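Local coordinates for protein insulinase family protease (Yersinia pestis, PDB 3GO9) that is predicted to be a peptidase of the insulinase (M16) family and probably hydrolyses peptide bonds, at residues A[105-110]-A[114-119]. Residues are numbered along the deposited sequence; the frame is centred on the assembly and turned at random.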
ATOM      1  N   PRO A 105       6.939   5.130  11.668  1.00 11.08           N
ATOM      2  CA  PRO A 105       7.930   6.188  11.819  1.00 11.65           C
ATOM      3  C   PRO A 105       7.305   7.553  11.639  1.00  9.91           C
ATOM      4  O   PRO A 105       6.278   7.700  10.961  1.00 10.27           O
ATOM      5  CB  PRO A 105       8.943   5.904  10.720  1.00 12.05           C
ATOM      6  CG  PRO A 105       8.221   5.079   9.698  1.00 16.28           C
ATOM      7  CD  PRO A 105       7.077   4.387  10.397  1.00 11.82           C
ATOM      8  N   PRO A 106       7.983   8.592  12.124  1.00 10.36           N
ATOM      9  CA  PRO A 106       7.426   9.948  11.986  1.00 10.71           C
ATOM     10  C   PRO A 106       7.182  10.374  10.564  1.00 10.47           C
ATOM     11  O   PRO A 106       6.228  11.091  10.270  1.00 10.25           O
ATOM     12  CB  PRO A 106       8.470  10.836  12.660  1.00 11.61           C
ATOM     13  CG  PRO A 106       9.138   9.963  13.607  1.00 12.98           C
ATOM     14  CD  PRO A 106       9.212   8.608  12.929  1.00 11.83           C
ATOM     15  N   ALA A 107       8.050   9.943   9.680  1.00  8.91           N
ATOM     16  CA  ALA A 107       7.827  10.162   8.256  1.00  9.25           C
ATOM     17  C   ALA A 107       8.400   9.028   7.443  1.00  9.75           C
ATOM     18  O   ALA A 107       9.339   8.347   7.852  1.00  9.68           O
ATOM     19  CB  ALA A 107       8.452  11.462   7.795  1.00 10.21           C
ATOM     20  N   ILE A 108       7.754   8.821   6.313  1.00  9.08           N
ATOM     21  CA  ILE A 108       8.134   7.878   5.294  1.00 10.02           C
ATOM     22  C   ILE A 108       8.243   8.645   4.020  1.00  9.67           C
ATOM     23  O   ILE A 108       7.295   9.376   3.654  1.00  9.39           O
ATOM     24  CB  ILE A 108       7.025   6.781   5.105  1.00 10.25           C
ATOM     25  CG1 ILE A 108       6.864   5.957   6.374  1.00  9.79           C
ATOM     26  CG2 ILE A 108       7.327   5.895   3.855  1.00 11.37           C
ATOM     27  CD1 ILE A 108       5.602   5.126   6.405  1.00 14.25           C
ATOM     28  N   THR A 109       9.371   8.544   3.327  1.00  8.42           N
ATOM     29  CA  THR A 109       9.485   9.210   2.038  1.00  9.44           C
ATOM     30  C   THR A 109       9.664   8.216   0.905  1.00  9.83           C
ATOM     31  O   THR A 109      10.159   7.100   1.107  1.00 11.45           O
ATOM     32  CB  THR A 109      10.616  10.229   2.003  1.00 10.20           C
ATOM     33  OG1 THR A 109      11.865   9.592   1.912  1.00 13.48           O
ATOM     34  CG2 THR A 109      10.577  11.143   3.243  1.00 10.98           C
ATOM     35  N   SER A 110       9.232   8.590  -0.283  1.00  9.48           N
ATOM     36  CA  SER A 110       9.201   7.648  -1.366  1.00  8.62           C
ATOM     37  C   SER A 110       9.472   8.394  -2.671  1.00  8.85           C
ATOM     38  O   SER A 110      10.017   9.503  -2.657  1.00  8.72           O
ATOM     39  CB  SER A 110       7.837   6.908  -1.321  1.00 10.01           C
ATOM     40  OG  SER A 110       7.757   5.858  -2.272  1.00 10.52           O
ATOM     41  N   THR A 114       5.744  12.027   0.397  1.00  8.01           N
ATOM     42  CA  THR A 114       6.205  11.967   1.797  1.00  8.32           C
ATOM     43  C   THR A 114       4.981  11.864   2.692  1.00  8.75           C
ATOM     44  O   THR A 114       4.013  12.626   2.532  1.00  9.81           O
ATOM     45  CB  THR A 114       6.947  13.255   2.112  1.00  8.28           C
ATOM     46  OG1 THR A 114       8.097  13.310   1.256  1.00  9.64           O
ATOM     47  CG2 THR A 114       7.471  13.335   3.545  1.00  9.68           C
ATOM     48  N   LEU A 115       5.032  11.001   3.691  1.00  8.77           N
ATOM     49  CA  LEU A 115       3.900  10.753   4.578  1.00  9.27           C
ATOM     50  C   LEU A 115       4.367  11.001   5.999  1.00  8.45           C
ATOM     51  O   LEU A 115       5.277  10.275   6.487  1.00 10.79           O
ATOM     52  CB  LEU A 115       3.437   9.297   4.451  1.00  9.01           C
ATOM     53  CG  LEU A 115       2.383   8.819   5.472  1.00 11.43           C
ATOM     54  CD1 LEU A 115       1.103   9.549   5.199  1.00 13.82           C
ATOM     55  CD2 LEU A 115       2.136   7.304   5.399  1.00 12.95           C
ATOM     56  N   TYR A 116       3.745  12.002   6.670  1.00  6.71           N
ATOM     57  CA  TYR A 116       3.967  12.283   8.090  1.00  8.20           C
ATOM     58  C   TYR A 116       2.875  11.608   8.905  1.00  8.28           C
ATOM     59  O   TYR A 116       1.709  11.681   8.546  1.00  9.97           O
ATOM     60  CB  TYR A 116       3.926  13.790   8.367  1.00  8.57           C
ATOM     61  CG  TYR A 116       5.077  14.544   7.711  1.00  7.48           C
ATOM     62  CD1 TYR A 116       6.266  14.648   8.320  1.00  7.99           C
ATOM     63  CD2 TYR A 116       4.952  15.087   6.422  1.00  7.87           C
ATOM     64  CE1 TYR A 116       7.296  15.381   7.765  1.00  6.75           C
ATOM     65  CE2 TYR A 116       6.038  15.743   5.810  1.00  8.52           C
ATOM     66  CZ  TYR A 116       7.184  15.900   6.508  1.00  9.16           C
ATOM     67  OH  TYR A 116       8.330  16.504   5.993  1.00  9.61           O
ATOM     68  N   SER A 117       3.244  10.998  10.043  1.00  8.06           N
ATOM     69  CA  SER A 117       2.289  10.222  10.817  1.00  9.64           C
ATOM     70  C   SER A 117       2.404  10.535  12.296  1.00  8.92           C
ATOM     71  O   SER A 117       3.496  10.419  12.875  1.00  9.95           O
ATOM     72  CB  SER A 117       2.476   8.713  10.628  1.00 10.50           C
ATOM     73  OG  SER A 117       2.378   8.270   9.259  1.00 11.52           O
ATOM     74  N   LEU A 118       1.269  10.837  12.910  1.00  6.84           N
ATOM     75  CA  LEU A 118       1.135  10.980  14.361  1.00  8.16           C
ATOM     76  C   LEU A 118      -0.056  10.142  14.863  1.00  8.85           C
ATOM     77  O   LEU A 118      -1.090  10.008  14.186  1.00 10.00           O
ATOM     78  CB  LEU A 118       0.960  12.436  14.768  1.00  8.14           C
ATOM     79  CG  LEU A 118       2.256  13.237  14.828  1.00 10.07           C
ATOM     80  CD1 LEU A 118       2.086  14.732  14.636  1.00 17.82           C
ATOM     81  CD2 LEU A 118       2.887  13.003  16.211  1.00 13.69           C
ATOM     82  N   SER A 119       0.071   9.580  16.059  1.00  9.09           N
ATOM     83  CA  SER A 119      -0.952   8.764  16.690  1.00  9.38           C
ATOM     84  C   SER A 119      -1.033   9.272  18.121  1.00 10.46           C
ATOM     85  O   SER A 119      -0.034   9.137  18.857  1.00 10.21           O
ATOM     86  CB  SER A 119      -0.499   7.283  16.723  1.00  8.90           C
ATOM     87  OG  SER A 119      -1.378   6.483  17.535  1.00  9.84           O
TER
HETATM   88  O   HOH W   1       4.943   8.073   8.492  1.00 11.87           O
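Ile108 and Leu115 form the hydrogen-bonded pair of an antiparallel beta hairpin, joined in both directions by nearly straight bonds: Ile108 N donates to Leu115 O at 2.9 Å, and Leu115 N returns a bond to Ile108 O at 2.8 Å. A third backbone bond, Ser117 N to Pro106 O (3.0 Å), is about as straight, but its donor stands above the Pro106 carbonyl plane, 37° out of it. The non-hydrogen-bonded pairs on either side of Ile108–Leu115 add CA-H...O contacts, the shortest from Ala107 CA to Leu115 O at 3.1 Å.

A water extends this network beside Ser117. It donates to Pro105 O and Leu115 O and accepts from Ser117 OG at 2.7 Å, linking the Pro105 carbonyl, in the loop ahead of the strand, to Leu115 and Ser117.

Apolar contacts divide between the faces of the sheet. On one, Ile108 CD1 meets Leu115 CD2 at 4.2 Å. On the other, the Tyr116 ring reaches Ala107 CB obliquely through CD1 (3.9 Å), while Thr109 and Thr114 lie side by side, their CG2 methyls 3.8 Å apart. Thr114 OG1 lies beside the backbone N and anti to the carbonyl carbon (chi1 -63°), which puts CG2 anti to that N; OG1 bonds Thr58 O.

Thr109 OG1 bonds His72 ND1, and His72 is a zinc ligand along with Asp158 and Ile160. The hairpin, flanked by strands 50-56 and 160-162 in the mixed sheet, therefore places a second-shell hydroxyl that would fix the orientation of the histidine ring at the metal.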